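Local structure of elongation factor G (Thermus thermophilus, 2DY1) at residues Q473-V483 with D546-A556. The protein binds GTP and magnesium and probably acts as a translational GTPase that, as in other elongation factors G, promotes ribosomal translocation during protein synthesis. Sequence-based numbering, arbitrary orientation.
Sequences QTGGHGQYGDV and DSSDLAFQIAA
Ser547 OG donates to the carbonyl O of Tyr480 at 2.7 Å, approaching from above the carbonyl plane (39° out of it) rather than along a lone pair. Its chi1 of -82° keeps the hydroxyl beside its own backbone N, where it also accepts from His543 N and lies at the edge of the Tyr480 ring. Tyr480 N adds a weak bond to Asp546 O (3.0 Å, bent to 123° at the hydrogen), and Gln479 CA makes a CA-H...O contact with the same oxygen.

At the helix start, Ser548 is the N-cap: OG accepts a nearly straight bond from Ala551 N. The amide of Gln479, its chain bent at chi2, reaches this hydroxyl, NE2 donating to Ser548 OG, although crowding leaves the position of NE2 less certain. A water donates to Gln479 OE1 and also bonds Ser548 OG.

Apolar packing continues along the helix. Gly481 CA sits over the centre of the Phe552 ring, 4.0 Å from the centroid, a CH-pi contact, while Val483 CG2 meets the ring edge at CD2 (3.6 Å). Ala555 CB rests against the Gly481 carbonyl. Ile512 and Tyr508 also border Phe552.

Within domain IV, strand 477-489 thus receives helix 549-566 closely where glycine lacks a side chain, while the Ser547 hydroxyl ties the helix entry to the strand and that of Ser548 caps the first turn.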
ATOM      1  N   GLN A 473      13.692  50.155  28.189  1.00 64.44           N
ATOM      2  CA  GLN A 473      14.301  49.817  29.472  1.00 68.35           C
ATOM      3  C   GLN A 473      13.257  49.235  30.415  1.00 68.50           C
ATOM      4  O   GLN A 473      12.217  49.846  30.651  1.00 67.99           O
ATOM      5  CB  GLN A 473      14.944  51.054  30.100  1.00 72.74           C
ATOM      6  CG  GLN A 473      15.687  50.769  31.393  1.00 74.41           C
ATOM      7  CD  GLN A 473      17.012  51.499  31.464  1.00 78.49           C
ATOM      8  OE1 GLN A 473      17.916  51.245  30.666  1.00 78.31           O
ATOM      9  NE2 GLN A 473      17.135  52.415  32.418  1.00 81.35           N
ATOM     10  N   THR A 474      13.545  48.049  30.945  1.00 69.41           N
ATOM     11  CA  THR A 474      12.633  47.364  31.856  1.00 69.71           C
ATOM     12  C   THR A 474      13.277  47.161  33.221  1.00 70.65           C
ATOM     13  O   THR A 474      14.111  46.272  33.400  1.00 70.87           O
ATOM     14  CB  THR A 474      12.221  45.990  31.298  1.00 70.11           C
ATOM     15  OG1 THR A 474      11.639  46.155  29.999  1.00 69.26           O
ATOM     16  CG2 THR A 474      11.213  45.321  32.222  1.00 68.81           C
ATOM     17  N   GLY A 475      12.880  47.987  34.183  1.00 71.33           N
ATOM     18  CA  GLY A 475      13.441  47.889  35.517  1.00 71.96           C
ATOM     19  C   GLY A 475      14.771  48.612  35.592  1.00 72.35           C
ATOM     20  O   GLY A 475      14.836  49.830  35.422  1.00 72.46           O
ATOM     21  N   GLY A 476      15.838  47.863  35.843  1.00 71.71           N
ATOM     22  CA  GLY A 476      17.152  48.469  35.923  1.00 71.89           C
ATOM     23  C   GLY A 476      18.028  48.048  34.762  1.00 70.91           C
ATOM     24  O   GLY A 476      19.238  48.276  34.772  1.00 71.13           O
ATOM     25  N   HIS A 477      17.415  47.435  33.755  1.00 69.89           N
ATOM     26  CA  HIS A 477      18.151  46.969  32.588  1.00 68.25           C
ATOM     27  C   HIS A 477      17.397  47.276  31.300  1.00 64.32           C
ATOM     28  O   HIS A 477      16.203  46.996  31.185  1.00 65.25           O
ATOM     29  CB  HIS A 477      18.405  45.469  32.724  1.00 71.89           C
ATOM     30  CG  HIS A 477      19.040  45.094  34.029  1.00 79.12           C
ATOM     31  ND1 HIS A 477      20.309  45.502  34.382  1.00 80.69           N
ATOM     32  CD2 HIS A 477      18.560  44.399  35.087  1.00 80.30           C
ATOM     33  CE1 HIS A 477      20.582  45.076  35.603  1.00 81.52           C
ATOM     34  NE2 HIS A 477      19.538  44.405  36.053  1.00 82.19           N
ATOM     35  N   GLY A 478      18.104  47.859  30.335  1.00 58.71           N
ATOM     36  CA  GLY A 478      17.483  48.216  29.071  1.00 47.11           C
ATOM     37  C   GLY A 478      17.796  47.291  27.906  1.00 36.37           C
ATOM     38  O   GLY A 478      18.491  46.290  28.058  1.00 35.06           O
ATOM     39  N   GLN A 479      17.267  47.639  26.739  1.00 33.90           N
ATOM     40  CA  GLN A 479      17.479  46.857  25.525  1.00 30.25           C
ATOM     41  C   GLN A 479      17.861  47.749  24.366  1.00 27.92           C
ATOM     42  O   GLN A 479      17.346  48.861  24.235  1.00 25.78           O
ATOM     43  CB  GLN A 479      16.207  46.094  25.141  1.00 32.94           C
ATOM     44  CG  GLN A 479      15.945  44.849  25.969  1.00 38.85           C
ATOM     45  CD  GLN A 479      17.059  43.824  25.854  1.00 46.45           C
ATOM     46  OE1 GLN A 479      17.206  42.957  26.714  1.00 51.40           O
ATOM     47  NE2 GLN A 479      17.845  43.911  24.791  1.00 40.03           N
ATOM     48  N   TYR A 480      18.764  47.265  23.512  1.00 25.43           N
ATOM     49  CA  TYR A 480      19.151  48.052  22.355  1.00 21.56           C
ATOM     50  C   TYR A 480      19.635  47.182  21.196  1.00 16.31           C
ATOM     51  O   TYR A 480      20.564  46.396  21.348  1.00 20.02           O
ATOM     52  CB  TYR A 480      20.232  49.074  22.741  1.00 23.35           C
ATOM     53  CG  TYR A 480      20.663  49.962  21.598  1.00 24.10           C
ATOM     54  CD1 TYR A 480      21.654  49.550  20.692  1.00 23.84           C
ATOM     55  CD2 TYR A 480      20.069  51.203  21.400  1.00 21.34           C
ATOM     56  CE1 TYR A 480      22.030  50.362  19.633  1.00 17.89           C
ATOM     57  CE2 TYR A 480      20.434  52.021  20.333  1.00 23.61           C
ATOM     58  CZ  TYR A 480      21.417  51.592  19.454  1.00 20.94           C
ATOM     59  OH  TYR A 480      21.764  52.398  18.404  1.00 21.92           O
ATOM     60  N   GLY A 481      18.955  47.333  20.058  1.00 24.78           N
ATOM     61  CA  GLY A 481      19.310  46.621  18.839  1.00 19.69           C
ATOM     62  C   GLY A 481      19.109  47.581  17.686  1.00 20.03           C
ATOM     63  O   GLY A 481      18.093  48.271  17.619  1.00 20.63           O
ATOM     64  N   ASP A 482      20.071  47.637  16.761  1.00 18.47           N
ATOM     65  CA  ASP A 482      19.969  48.557  15.631  1.00 18.74           C
ATOM     66  C   ASP A 482      20.533  47.822  14.428  1.00 16.99           C
ATOM     67  O   ASP A 482      21.731  47.516  14.375  1.00 16.80           O
ATOM     68  CB  ASP A 482      20.791  49.811  15.943  1.00 18.37           C
ATOM     69  CG  ASP A 482      20.823  50.794  14.805  1.00 21.08           C
ATOM     70  OD1 ASP A 482      21.602  51.764  14.909  1.00 24.48           O
ATOM     71  OD2 ASP A 482      20.083  50.626  13.813  1.00 18.65           O
ATOM     72  N   VAL A 483      19.656  47.531  13.478  1.00 19.35           N
ATOM     73  CA  VAL A 483      20.025  46.775  12.289  1.00 19.25           C
ATOM     74  C   VAL A 483      19.591  47.431  10.992  1.00 18.87           C
ATOM     75  O   VAL A 483      18.441  47.857  10.856  1.00 19.11           O
ATOM     76  CB  VAL A 483      19.357  45.351  12.356  1.00 20.61           C
ATOM     77  CG1 VAL A 483      19.635  44.561  11.082  1.00 21.88           C
ATOM     78  CG2 VAL A 483      19.858  44.600  13.576  1.00 18.90           C
ATOM     79  N   ASP A 546      23.294  47.759  27.132  1.00 36.37           N
ATOM     80  CA  ASP A 546      21.941  47.337  26.791  1.00 34.35           C
ATOM     81  C   ASP A 546      21.704  46.368  25.637  1.00 34.39           C
ATOM     82  O   ASP A 546      20.584  45.883  25.480  1.00 30.70           O
ATOM     83  CB  ASP A 546      21.079  48.573  26.542  1.00 39.93           C
ATOM     84  CG  ASP A 546      21.054  49.507  27.724  1.00 47.55           C
ATOM     85  OD1 ASP A 546      21.717  49.201  28.736  1.00 49.10           O
ATOM     86  OD2 ASP A 546      20.371  50.549  27.636  1.00 50.78           O
ATOM     87  N   SER A 547      22.720  46.097  24.822  1.00 29.59           N
ATOM     88  CA  SER A 547      22.517  45.191  23.698  1.00 24.86           C
ATOM     89  C   SER A 547      22.453  43.717  24.092  1.00 30.56           C
ATOM     90  O   SER A 547      23.147  43.272  25.007  1.00 30.18           O
ATOM     91  CB  SER A 547      23.598  45.419  22.631  1.00 26.86           C
ATOM     92  OG  SER A 547      23.230  46.524  21.833  1.00 23.39           O
ATOM     93  N   SER A 548      21.624  42.956  23.383  1.00 26.61           N
ATOM     94  CA  SER A 548      21.452  41.530  23.671  1.00 29.42           C
ATOM     95  C   SER A 548      20.972  40.795  22.428  1.00 26.83           C
ATOM     96  O   SER A 548      20.692  41.421  21.409  1.00 28.64           O
ATOM     97  CB  SER A 548      20.400  41.343  24.764  1.00 20.85           C
ATOM     98  OG  SER A 548      19.118  41.721  24.287  1.00 28.26           O
ATOM     99  N   ASP A 549      20.857  39.475  22.519  1.00 29.30           N
ATOM    100  CA  ASP A 549      20.368  38.696  21.388  1.00 22.73           C
ATOM    101  C   ASP A 549      18.901  39.029  21.140  1.00 29.10           C
ATOM    102  O   ASP A 549      18.475  39.175  19.996  1.00 28.47           O
ATOM    103  CB  ASP A 549      20.523  37.199  21.645  1.00 31.46           C
ATOM    104  CG  ASP A 549      21.974  36.767  21.682  1.00 32.57           C
ATOM    105  OD1 ASP A 549      22.796  37.358  20.948  1.00 36.04           O
ATOM    106  OD2 ASP A 549      22.295  35.824  22.430  1.00 35.50           O
ATOM    107  N   LEU A 550      18.125  39.163  22.214  1.00 24.22           N
ATOM    108  CA  LEU A 550      16.707  39.483  22.069  1.00 21.90           C
ATOM    109  C   LEU A 550      16.509  40.826  21.384  1.00 22.25           C
ATOM    110  O   LEU A 550      15.672  40.948  20.485  1.00 26.85           O
ATOM    111  CB  LEU A 550      16.010  39.497  23.446  1.00 23.38           C
ATOM    112  CG  LEU A 550      14.577  40.051  23.457  1.00 26.83           C
ATOM    113  CD1 LEU A 550      13.654  39.122  22.679  1.00 23.41           C
ATOM    114  CD2 LEU A 550      14.089  40.205  24.905  1.00 29.72           C
ATOM    115  N   ALA A 551      17.264  41.838  21.815  1.00 23.15           N
ATOM    116  CA  ALA A 551      17.156  43.170  21.227  1.00 22.14           C
ATOM    117  C   ALA A 551      17.499  43.101  19.744  1.00 13.52           C
ATOM    118  O   ALA A 551      16.844  43.758  18.922  1.00 20.66           O
ATOM    119  CB  ALA A 551      18.101  44.127  21.930  1.00 28.19           C
ATOM    120  N   PHE A 552      18.503  42.308  19.407  1.00 21.32           N
ATOM    121  CA  PHE A 552      18.877  42.192  17.999  1.00 19.77           C
ATOM    122  C   PHE A 552      17.911  41.314  17.197  1.00 21.36           C
ATOM    123  O   PHE A 552      17.702  41.571  16.018  1.00 23.47           O
ATOM    124  CB  PHE A 552      20.333  41.713  17.848  1.00 18.04           C
ATOM    125  CG  PHE A 552      21.329  42.848  17.797  1.00 18.16           C
ATOM    126  CD1 PHE A 552      22.142  43.138  18.891  1.00 20.51           C
ATOM    127  CD2 PHE A 552      21.370  43.692  16.685  1.00 19.74           C
ATOM    128  CE1 PHE A 552      22.980  44.260  18.878  1.00 23.72           C
ATOM    129  CE2 PHE A 552      22.197  44.815  16.661  1.00 19.51           C
ATOM    130  CZ  PHE A 552      23.008  45.099  17.764  1.00 21.25           C
ATOM    131  N   GLN A 553      17.299  40.307  17.825  1.00 27.70           N
ATOM    132  CA  GLN A 553      16.331  39.465  17.114  1.00 20.05           C
ATOM    133  C   GLN A 553      15.140  40.338  16.769  1.00 22.86           C
ATOM    134  O   GLN A 553      14.609  40.273  15.663  1.00 23.78           O
ATOM    135  CB  GLN A 553      15.843  38.300  17.989  1.00 27.90           C
ATOM    136  CG  GLN A 553      16.912  37.322  18.427  1.00 31.10           C
ATOM    137  CD  GLN A 553      16.339  36.133  19.201  1.00 46.85           C
ATOM    138  OE1 GLN A 553      17.025  35.531  20.029  1.00 49.84           O
ATOM    139  NE2 GLN A 553      15.085  35.782  18.919  1.00 44.45           N
ATOM    140  N   ILE A 554      14.707  41.158  17.731  1.00 21.77           N
ATOM    141  CA  ILE A 554      13.575  42.040  17.492  1.00 23.05           C
ATOM    142  C   ILE A 554      13.902  43.102  16.447  1.00 19.09           C
ATOM    143  O   ILE A 554      13.112  43.354  15.540  1.00 24.46           O
ATOM    144  CB  ILE A 554      13.121  42.756  18.799  1.00 23.58           C
ATOM    145  CG1 ILE A 554      12.716  41.722  19.851  1.00 30.23           C
ATOM    146  CG2 ILE A 554      11.971  43.703  18.488  1.00 28.14           C
ATOM    147  CD1 ILE A 554      12.345  42.334  21.191  1.00 26.00           C
ATOM    148  N   ALA A 555      15.057  43.751  16.589  1.00 21.34           N
ATOM    149  CA  ALA A 555      15.443  44.780  15.634  1.00 22.74           C
ATOM    150  C   ALA A 555      15.487  44.185  14.223  1.00 14.22           C
ATOM    151  O   ALA A 555      15.034  44.807  13.262  1.00 20.95           O
ATOM    152  CB  ALA A 555      16.802  45.362  16.017  1.00 23.84           C
ATOM    153  N   ALA A 556      16.019  42.970  14.116  1.00 21.96           N
ATOM    154  CA  ALA A 556      16.119  42.295  12.823  1.00 23.31           C
ATOM    155  C   ALA A 556      14.725  41.977  12.265  1.00 18.24           C
ATOM    156  O   ALA A 556      14.459  42.178  11.076  1.00 19.60           O
ATOM    157  CB  ALA A 556      16.961  41.016  12.968  1.00 21.56           C
TER
HETATM  158  O   HOH W   1      17.680  40.472  26.827  1.00 40.32           O